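Local coordinates for protein toll-like receptor 6, Variable lymphocyte receptor B (Mus musculus, PDB 3A79) that probably recognises diacylated lipopeptides together with TLR2 in innate immunity, its extracellular leucine-rich repeats being fused here to part of a hagfish variable lymphocyte receptor, at residues Trp263-Trp274 / Arg291-Thr302. Residues are numbered along the deposited sequence; the frame is centred on the assembly and turned at random.
Sequences WKCSVKLFQFFW and RIDREEFTYSET
The side-chain amide of Gln271 faces a single residue of an irregular chain with both its ends: NE2 donates to Thr298 O at 3.3 Å, while Thr298 N gives a weak hydrogen bond to OE1. Both segments belong to the Toll-like receptor part of the fusion, a leucine-rich repeat solenoid, and lie on its convex side, where helix 263-273 runs beside the extended 291-302, part of the loop between strands 278-288 and 306-314. A glutamine suits this place because one amide can serve a backbone N-H and a backbone C=O together; the chain, bent at chi2 (-79°), also lays CD against Phe297 CB. NE2 approaches Thr298 O from above its carbonyl plane.

Earlier in the helix, branched Val267 presses both methyls on Glu295 CB, and the aliphatic part of Lys264 runs across the Glu295 carboxylate, although the charged atoms, NZ and OE1, stay 4.8 Å apart. The broad indole of Trp263 takes Ile292 CG2 over its five-membered ring, a CH-pi contact with the methyl 3.9 Å from the centroid; helix 321-329 packs against both residues.

At the far end Trp274 is a flat wedge, with the CD2 side of Tyr299 obliquely over one face, the planes inclined at 47°, and Thr302 CB over the other. Its NE1 hydrogen-bonds to Asn332 OD1 and Tyr299 OH to Val327 O, joining both aromatics to helix 321-329 and the loop after it. A leucine in place of Trp274 would probably open a gap between Tyr299 and Thr302 and leave Asn332 without its indole donor. Thr302, its OG1 anti to the backbone N (chi1 173°), also accepts from Leu304 N and donates 3.0 Å to a lone pair of Trp274 O, in the carbonyl plane.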
ATOM      1  N   TRP B 263      18.225  -2.017  21.268  1.00 72.23           N
ATOM      2  CA  TRP B 263      18.914  -2.273  20.016  1.00 75.20           C
ATOM      3  C   TRP B 263      20.375  -2.633  20.300  1.00 71.79           C
ATOM      4  O   TRP B 263      20.881  -3.621  19.760  1.00 59.13           O
ATOM      5  CB  TRP B 263      18.797  -1.105  19.021  1.00 71.29           C
ATOM      6  CG  TRP B 263      19.432  -1.440  17.697  1.00 65.32           C
ATOM      7  CD1 TRP B 263      20.464  -0.781  17.079  1.00 61.46           C
ATOM      8  CD2 TRP B 263      19.113  -2.559  16.859  1.00 56.55           C
ATOM      9  NE1 TRP B 263      20.792  -1.414  15.906  1.00 57.70           N
ATOM     10  CE2 TRP B 263      19.973  -2.503  15.742  1.00 55.35           C
ATOM     11  CE3 TRP B 263      18.181  -3.606  16.945  1.00 44.96           C
ATOM     12  CZ2 TRP B 263      19.923  -3.445  14.712  1.00 49.94           C
ATOM     13  CZ3 TRP B 263      18.135  -4.544  15.920  1.00 41.40           C
ATOM     14  CH2 TRP B 263      18.998  -4.453  14.817  1.00 41.56           C
ATOM     15  N   LYS B 264      21.040  -1.843  21.146  1.00 77.06           N
ATOM     16  CA  LYS B 264      22.417  -2.138  21.576  1.00 74.37           C
ATOM     17  C   LYS B 264      22.563  -3.612  21.949  1.00 74.89           C
ATOM     18  O   LYS B 264      23.519  -4.284  21.542  1.00 72.20           O
ATOM     19  CB  LYS B 264      22.811  -1.256  22.773  1.00 62.75           C
ATOM     20  CG  LYS B 264      24.280  -1.298  23.186  1.00 65.54           C
ATOM     21  CD  LYS B 264      24.584  -0.209  24.227  1.00 72.48           C
ATOM     22  CE  LYS B 264      26.006   0.382  24.097  1.00 82.97           C
ATOM     23  NZ  LYS B 264      27.025  -0.173  25.063  1.00 91.51           N
ATOM     24  N   CYS B 265      21.595  -4.109  22.715  1.00 69.50           N
ATOM     25  CA  CYS B 265      21.639  -5.470  23.215  1.00 64.58           C
ATOM     26  C   CYS B 265      21.341  -6.486  22.119  1.00 59.21           C
ATOM     27  O   CYS B 265      21.774  -7.633  22.190  1.00 58.48           O
ATOM     28  CB  CYS B 265      20.684  -5.645  24.406  1.00 57.36           C
ATOM     29  SG  CYS B 265      20.837  -7.256  25.251  1.00106.50           S
ATOM     30  N   SER B 266      20.592  -6.073  21.107  1.00 58.58           N
ATOM     31  CA  SER B 266      20.265  -6.987  20.023  1.00 57.34           C
ATOM     32  C   SER B 266      21.489  -7.221  19.153  1.00 64.70           C
ATOM     33  O   SER B 266      21.790  -8.353  18.773  1.00 65.22           O
ATOM     34  CB  SER B 266      19.083  -6.467  19.206  1.00 55.15           C
ATOM     35  OG  SER B 266      17.875  -6.592  19.953  1.00 59.27           O
ATOM     36  N   VAL B 267      22.206  -6.140  18.866  1.00 64.67           N
ATOM     37  CA  VAL B 267      23.459  -6.208  18.127  1.00 61.17           C
ATOM     38  C   VAL B 267      24.526  -7.010  18.901  1.00 67.10           C
ATOM     39  O   VAL B 267      25.386  -7.671  18.311  1.00 61.75           O
ATOM     40  CB  VAL B 267      23.951  -4.791  17.785  1.00 49.98           C
ATOM     41  CG1 VAL B 267      25.145  -4.851  16.850  1.00 55.82           C
ATOM     42  CG2 VAL B 267      22.828  -4.014  17.141  1.00 41.02           C
ATOM     43  N   LYS B 268      24.453  -6.963  20.226  1.00 64.33           N
ATOM     44  CA  LYS B 268      25.272  -7.838  21.054  1.00 58.41           C
ATOM     45  C   LYS B 268      24.831  -9.305  20.934  1.00 63.26           C
ATOM     46  O   LYS B 268      25.638 -10.189  20.675  1.00 69.75           O
ATOM     47  CB  LYS B 268      25.231  -7.382  22.512  1.00 52.91           C
ATOM     48  CG  LYS B 268      25.938  -6.074  22.740  1.00 60.83           C
ATOM     49  CD  LYS B 268      25.951  -5.676  24.205  1.00 71.77           C
ATOM     50  CE  LYS B 268      26.890  -4.497  24.433  1.00 72.73           C
ATOM     51  NZ  LYS B 268      26.770  -3.925  25.801  1.00 80.78           N
ATOM     52  N   LEU B 269      23.544  -9.557  21.122  1.00 60.69           N
ATOM     53  CA  LEU B 269      23.001 -10.896  20.965  1.00 59.47           C
ATOM     54  C   LEU B 269      23.459 -11.563  19.666  1.00 68.09           C
ATOM     55  O   LEU B 269      23.929 -12.696  19.690  1.00 61.70           O
ATOM     56  CB  LEU B 269      21.473 -10.863  21.055  1.00 54.09           C
ATOM     57  CG  LEU B 269      20.862 -10.844  22.457  1.00 47.70           C
ATOM     58  CD1 LEU B 269      19.619 -11.665  22.414  1.00 53.29           C
ATOM     59  CD2 LEU B 269      21.811 -11.466  23.447  1.00 58.93           C
ATOM     60  N   PHE B 270      23.324 -10.870  18.536  1.00 79.09           N
ATOM     61  CA  PHE B 270      23.809 -11.401  17.259  1.00 74.38           C
ATOM     62  C   PHE B 270      25.296 -11.736  17.333  1.00 67.43           C
ATOM     63  O   PHE B 270      25.699 -12.840  16.984  1.00 73.08           O
ATOM     64  CB  PHE B 270      23.561 -10.430  16.091  1.00 69.86           C
ATOM     65  CG  PHE B 270      22.106 -10.187  15.798  1.00 60.57           C
ATOM     66  CD1 PHE B 270      21.610  -8.891  15.690  1.00 62.56           C
ATOM     67  CD2 PHE B 270      21.234 -11.243  15.641  1.00 54.88           C
ATOM     68  CE1 PHE B 270      20.263  -8.655  15.437  1.00 59.80           C
ATOM     69  CE2 PHE B 270      19.876 -11.012  15.385  1.00 61.65           C
ATOM     70  CZ  PHE B 270      19.396  -9.716  15.286  1.00 55.25           C
ATOM     71  N   GLN B 271      26.103 -10.779  17.789  1.00 62.07           N
ATOM     72  CA  GLN B 271      27.561 -10.948  17.856  1.00 65.95           C
ATOM     73  C   GLN B 271      27.964 -12.119  18.747  1.00 74.67           C
ATOM     74  O   GLN B 271      28.947 -12.805  18.476  1.00 72.49           O
ATOM     75  CB  GLN B 271      28.237  -9.676  18.373  1.00 64.38           C
ATOM     76  CG  GLN B 271      28.132  -8.486  17.459  1.00 66.71           C
ATOM     77  CD  GLN B 271      29.123  -8.545  16.327  1.00 69.23           C
ATOM     78  OE1 GLN B 271      30.302  -8.253  16.509  1.00 64.06           O
ATOM     79  NE2 GLN B 271      28.648  -8.912  15.139  1.00 76.46           N
ATOM     80  N   PHE B 272      27.208 -12.324  19.821  1.00 78.61           N
ATOM     81  CA  PHE B 272      27.441 -13.422  20.749  1.00 78.24           C
ATOM     82  C   PHE B 272      27.282 -14.762  20.047  1.00 72.34           C
ATOM     83  O   PHE B 272      27.989 -15.726  20.340  1.00 84.60           O
ATOM     84  CB  PHE B 272      26.460 -13.331  21.923  1.00 80.91           C
ATOM     85  CG  PHE B 272      26.358 -14.591  22.731  1.00 75.51           C
ATOM     86  CD1 PHE B 272      27.225 -14.823  23.795  1.00 75.23           C
ATOM     87  CD2 PHE B 272      25.400 -15.546  22.428  1.00 70.34           C
ATOM     88  CE1 PHE B 272      27.140 -15.982  24.541  1.00 71.97           C
ATOM     89  CE2 PHE B 272      25.310 -16.713  23.171  1.00 76.20           C
ATOM     90  CZ  PHE B 272      26.181 -16.931  24.229  1.00 75.07           C
ATOM     91  N   PHE B 273      26.350 -14.809  19.110  1.00 62.68           N
ATOM     92  CA  PHE B 273      26.013 -16.042  18.437  1.00 61.14           C
ATOM     93  C   PHE B 273      26.971 -16.364  17.304  1.00 68.13           C
ATOM     94  O   PHE B 273      27.220 -17.526  17.005  1.00 73.69           O
ATOM     95  CB  PHE B 273      24.591 -15.964  17.889  1.00 45.20           C
ATOM     96  CG  PHE B 273      23.534 -16.250  18.909  1.00 59.28           C
ATOM     97  CD1 PHE B 273      22.595 -15.289  19.242  1.00 68.33           C
ATOM     98  CD2 PHE B 273      23.469 -17.481  19.527  1.00 65.25           C
ATOM     99  CE1 PHE B 273      21.612 -15.550  20.175  1.00 64.88           C
ATOM    100  CE2 PHE B 273      22.495 -17.742  20.464  1.00 72.67           C
ATOM    101  CZ  PHE B 273      21.567 -16.775  20.788  1.00 67.86           C
ATOM    102  N   TRP B 274      27.508 -15.330  16.677  1.00 66.01           N
ATOM    103  CA  TRP B 274      28.207 -15.500  15.409  1.00 71.12           C
ATOM    104  C   TRP B 274      29.376 -16.506  15.476  1.00 70.17           C
ATOM    105  O   TRP B 274      29.544 -17.349  14.587  1.00 66.43           O
ATOM    106  CB  TRP B 274      28.652 -14.132  14.878  1.00 71.47           C
ATOM    107  CG  TRP B 274      28.233 -13.874  13.461  1.00 68.74           C
ATOM    108  CD1 TRP B 274      29.027 -13.893  12.356  1.00 72.63           C
ATOM    109  CD2 TRP B 274      26.919 -13.557  13.002  1.00 66.42           C
ATOM    110  NE1 TRP B 274      28.289 -13.611  11.238  1.00 72.11           N
ATOM    111  CE2 TRP B 274      26.990 -13.402  11.607  1.00 66.97           C
ATOM    112  CE3 TRP B 274      25.686 -13.394  13.636  1.00 70.44           C
ATOM    113  CZ2 TRP B 274      25.879 -13.091  10.835  1.00 73.45           C
ATOM    114  CZ3 TRP B 274      24.586 -13.082  12.870  1.00 69.18           C
ATOM    115  CH2 TRP B 274      24.687 -12.937  11.484  1.00 74.38           C
ATOM    116  N   ARG B 291      16.323   2.941  22.254  1.00 59.01           N
ATOM    117  CA  ARG B 291      16.978   3.808  21.294  1.00 54.75           C
ATOM    118  C   ARG B 291      17.606   2.918  20.244  1.00 66.62           C
ATOM    119  O   ARG B 291      17.829   1.735  20.476  1.00 75.53           O
ATOM    120  CB  ARG B 291      18.035   4.684  21.977  1.00 44.17           C
ATOM    121  CG  ARG B 291      18.757   4.009  23.145  1.00 68.20           C
ATOM    122  CD  ARG B 291      19.461   4.986  24.077  1.00 64.88           C
ATOM    123  NE  ARG B 291      20.414   5.807  23.338  1.00 90.42           N
ATOM    124  CZ  ARG B 291      20.152   7.022  22.858  1.00114.23           C
ATOM    125  NH1 ARG B 291      18.956   7.572  23.039  1.00125.32           N
ATOM    126  NH2 ARG B 291      21.087   7.694  22.197  1.00113.79           N
ATOM    127  N   ILE B 292      17.864   3.486  19.075  1.00 67.59           N
ATOM    128  CA  ILE B 292      18.587   2.786  18.032  1.00 56.13           C
ATOM    129  C   ILE B 292      19.759   3.651  17.565  1.00 62.26           C
ATOM    130  O   ILE B 292      19.572   4.646  16.864  1.00 68.77           O
ATOM    131  CB  ILE B 292      17.674   2.444  16.850  1.00 50.39           C
ATOM    132  CG1 ILE B 292      16.476   1.613  17.319  1.00 54.88           C
ATOM    133  CG2 ILE B 292      18.443   1.707  15.784  1.00 47.39           C
ATOM    134  CD1 ILE B 292      15.499   1.222  16.190  1.00 31.87           C
ATOM    135  N   ASP B 293      20.967   3.285  17.984  1.00 62.31           N
ATOM    136  CA  ASP B 293      22.166   4.033  17.619  1.00 58.61           C
ATOM    137  C   ASP B 293      23.087   3.164  16.786  1.00 63.54           C
ATOM    138  O   ASP B 293      22.800   1.978  16.561  1.00 75.81           O
ATOM    139  CB  ASP B 293      22.889   4.545  18.861  1.00 56.89           C
ATOM    140  CG  ASP B 293      21.996   5.403  19.742  1.00 74.27           C
ATOM    141  OD1 ASP B 293      21.725   4.991  20.891  1.00 83.06           O
ATOM    142  OD2 ASP B 293      21.546   6.479  19.290  1.00 77.42           O
ATOM    143  N   ARG B 294      24.173   3.757  16.300  1.00 55.44           N
ATOM    144  CA  ARG B 294      25.143   2.998  15.520  1.00 74.43           C
ATOM    145  C   ARG B 294      25.935   2.101  16.457  1.00 87.50           C
ATOM    146  O   ARG B 294      26.637   2.586  17.345  1.00 92.65           O
ATOM    147  CB  ARG B 294      26.078   3.918  14.728  1.00 78.49           C
ATOM    148  CG  ARG B 294      25.754   4.007  13.243  1.00 96.57           C
ATOM    149  CD  ARG B 294      26.630   5.038  12.522  1.00113.73           C
ATOM    150  NE  ARG B 294      26.106   6.404  12.608  1.00123.54           N
ATOM    151  CZ  ARG B 294      25.223   6.921  11.756  1.00116.74           C
ATOM    152  NH1 ARG B 294      24.761   6.181  10.752  1.00108.69           N
ATOM    153  NH2 ARG B 294      24.800   8.173  11.905  1.00107.72           N
ATOM    154  N   GLU B 295      25.805   0.790  16.270  1.00 84.48           N
ATOM    155  CA  GLU B 295      26.482  -0.165  17.139  1.00 75.60           C
ATOM    156  C   GLU B 295      27.655  -0.844  16.438  1.00 76.60           C
ATOM    157  O   GLU B 295      27.608  -1.116  15.236  1.00 80.36           O
ATOM    158  CB  GLU B 295      25.490  -1.207  17.663  1.00 73.28           C
ATOM    159  CG  GLU B 295      24.332  -0.611  18.460  1.00 83.20           C
ATOM    160  CD  GLU B 295      24.755  -0.064  19.810  1.00 91.53           C
ATOM    161  OE1 GLU B 295      25.592  -0.716  20.470  1.00105.02           O
ATOM    162  OE2 GLU B 295      24.246   1.008  20.214  1.00 84.53           O
ATOM    163  N   GLU B 296      28.712  -1.108  17.198  1.00 75.50           N
ATOM    164  CA  GLU B 296      29.881  -1.791  16.663  1.00 80.47           C
ATOM    165  C   GLU B 296      29.569  -3.252  16.382  1.00 78.34           C
ATOM    166  O   GLU B 296      28.923  -3.930  17.186  1.00 81.28           O
ATOM    167  CB  GLU B 296      31.067  -1.680  17.624  1.00 97.43           C
ATOM    168  CG  GLU B 296      31.527  -0.251  17.860  1.00119.48           C
ATOM    169  CD  GLU B 296      31.576   0.561  16.574  1.00136.46           C
ATOM    170  OE1 GLU B 296      32.159   0.067  15.582  1.00142.37           O
ATOM    171  OE2 GLU B 296      31.029   1.691  16.557  1.00138.84           O
ATOM    172  N   PHE B 297      30.024  -3.728  15.232  1.00 74.49           N
ATOM    173  CA  PHE B 297      29.857  -5.127  14.872  1.00 75.71           C
ATOM    174  C   PHE B 297      30.716  -5.482  13.665  1.00 83.89           C
ATOM    175  O   PHE B 297      30.912  -4.664  12.768  1.00 88.80           O
ATOM    176  CB  PHE B 297      28.385  -5.450  14.590  1.00 68.29           C
ATOM    177  CG  PHE B 297      27.815  -4.705  13.419  1.00 73.72           C
ATOM    178  CD1 PHE B 297      27.726  -5.309  12.174  1.00 75.97           C
ATOM    179  CD2 PHE B 297      27.375  -3.392  13.562  1.00 73.07           C
ATOM    180  CE1 PHE B 297      27.206  -4.615  11.089  1.00 79.51           C
ATOM    181  CE2 PHE B 297      26.859  -2.694  12.494  1.00 70.17           C
ATOM    182  CZ  PHE B 297      26.769  -3.305  11.253  1.00 77.28           C
ATOM    183  N   THR B 298      31.246  -6.699  13.672  1.00 85.10           N
ATOM    184  CA  THR B 298      31.893  -7.280  12.506  1.00 88.37           C
ATOM    185  C   THR B 298      31.412  -8.714  12.373  1.00 90.88           C
ATOM    186  O   THR B 298      31.344  -9.448  13.359  1.00 98.09           O
ATOM    187  CB  THR B 298      33.455  -7.264  12.593  1.00 86.91           C
ATOM    188  OG1 THR B 298      33.886  -7.261  13.963  1.00 76.48           O
ATOM    189  CG2 THR B 298      34.029  -6.042  11.873  1.00 90.81           C
ATOM    190  N   TYR B 299      31.071  -9.109  11.154  1.00 82.81           N
ATOM    191  CA  TYR B 299      30.682 -10.486  10.891  1.00 71.50           C
ATOM    192  C   TYR B 299      31.821 -11.296  10.299  1.00 75.22           C
ATOM    193  O   TYR B 299      32.208 -11.093   9.146  1.00 63.05           O
ATOM    194  CB  TYR B 299      29.494 -10.516   9.956  1.00 65.74           C
ATOM    195  CG  TYR B 299      28.291  -9.888  10.569  1.00 71.85           C
ATOM    196  CD1 TYR B 299      27.787  -8.695  10.082  1.00 63.63           C
ATOM    197  CD2 TYR B 299      27.678 -10.469  11.664  1.00 76.19           C
ATOM    198  CE1 TYR B 299      26.695  -8.115  10.647  1.00 63.37           C
ATOM    199  CE2 TYR B 299      26.582  -9.897  12.237  1.00 85.02           C
ATOM    200  CZ  TYR B 299      26.090  -8.719  11.723  1.00 80.54           C
ATOM    201  OH  TYR B 299      24.983  -8.143  12.295  1.00 85.99           O
ATOM    202  N   SER B 300      32.351 -12.214  11.099  1.00 81.94           N
ATOM    203  CA  SER B 300      33.430 -13.078  10.659  1.00 83.33           C
ATOM    204  C   SER B 300      32.857 -14.437  10.330  1.00 84.16           C
ATOM    205  O   SER B 300      31.675 -14.679  10.549  1.00 81.70           O
ATOM    206  CB  SER B 300      34.471 -13.232  11.762  1.00 89.97           C
ATOM    207  OG  SER B 300      34.675 -12.009  12.444  1.00100.52           O
ATOM    208  N   GLU B 301      33.704 -15.318   9.808  1.00 86.09           N
ATOM    209  CA  GLU B 301      33.333 -16.706   9.574  1.00 84.73           C
ATOM    210  C   GLU B 301      32.363 -17.168  10.647  1.00 75.35           C
ATOM    211  O   GLU B 301      32.622 -16.996  11.840  1.00 77.77           O
ATOM    212  CB  GLU B 301      34.579 -17.587   9.597  1.00100.84           C
ATOM    213  CG  GLU B 301      35.452 -17.418  10.852  1.00119.83           C
ATOM    214  CD  GLU B 301      36.632 -16.460  10.658  1.00127.87           C
ATOM    215  OE1 GLU B 301      36.518 -15.498   9.867  1.00132.73           O
ATOM    216  OE2 GLU B 301      37.682 -16.675  11.306  1.00122.52           O
ATOM    217  N   THR B 302      31.244 -17.746  10.225  1.00 65.15           N
ATOM    218  CA  THR B 302      30.216 -18.185  11.165  1.00 70.57           C
ATOM    219  C   THR B 302      29.601 -19.512  10.747  1.00 76.20           C
ATOM    220  O   THR B 302      29.639 -19.875   9.578  1.00 85.83           O
ATOM    221  CB  THR B 302      29.089 -17.146  11.285  1.00 68.33           C
ATOM    222  OG1 THR B 302      28.022 -17.678  12.080  1.00 68.03           O
ATOM    223  CG2 THR B 302      28.550 -16.794   9.909  1.00 66.67           C
TER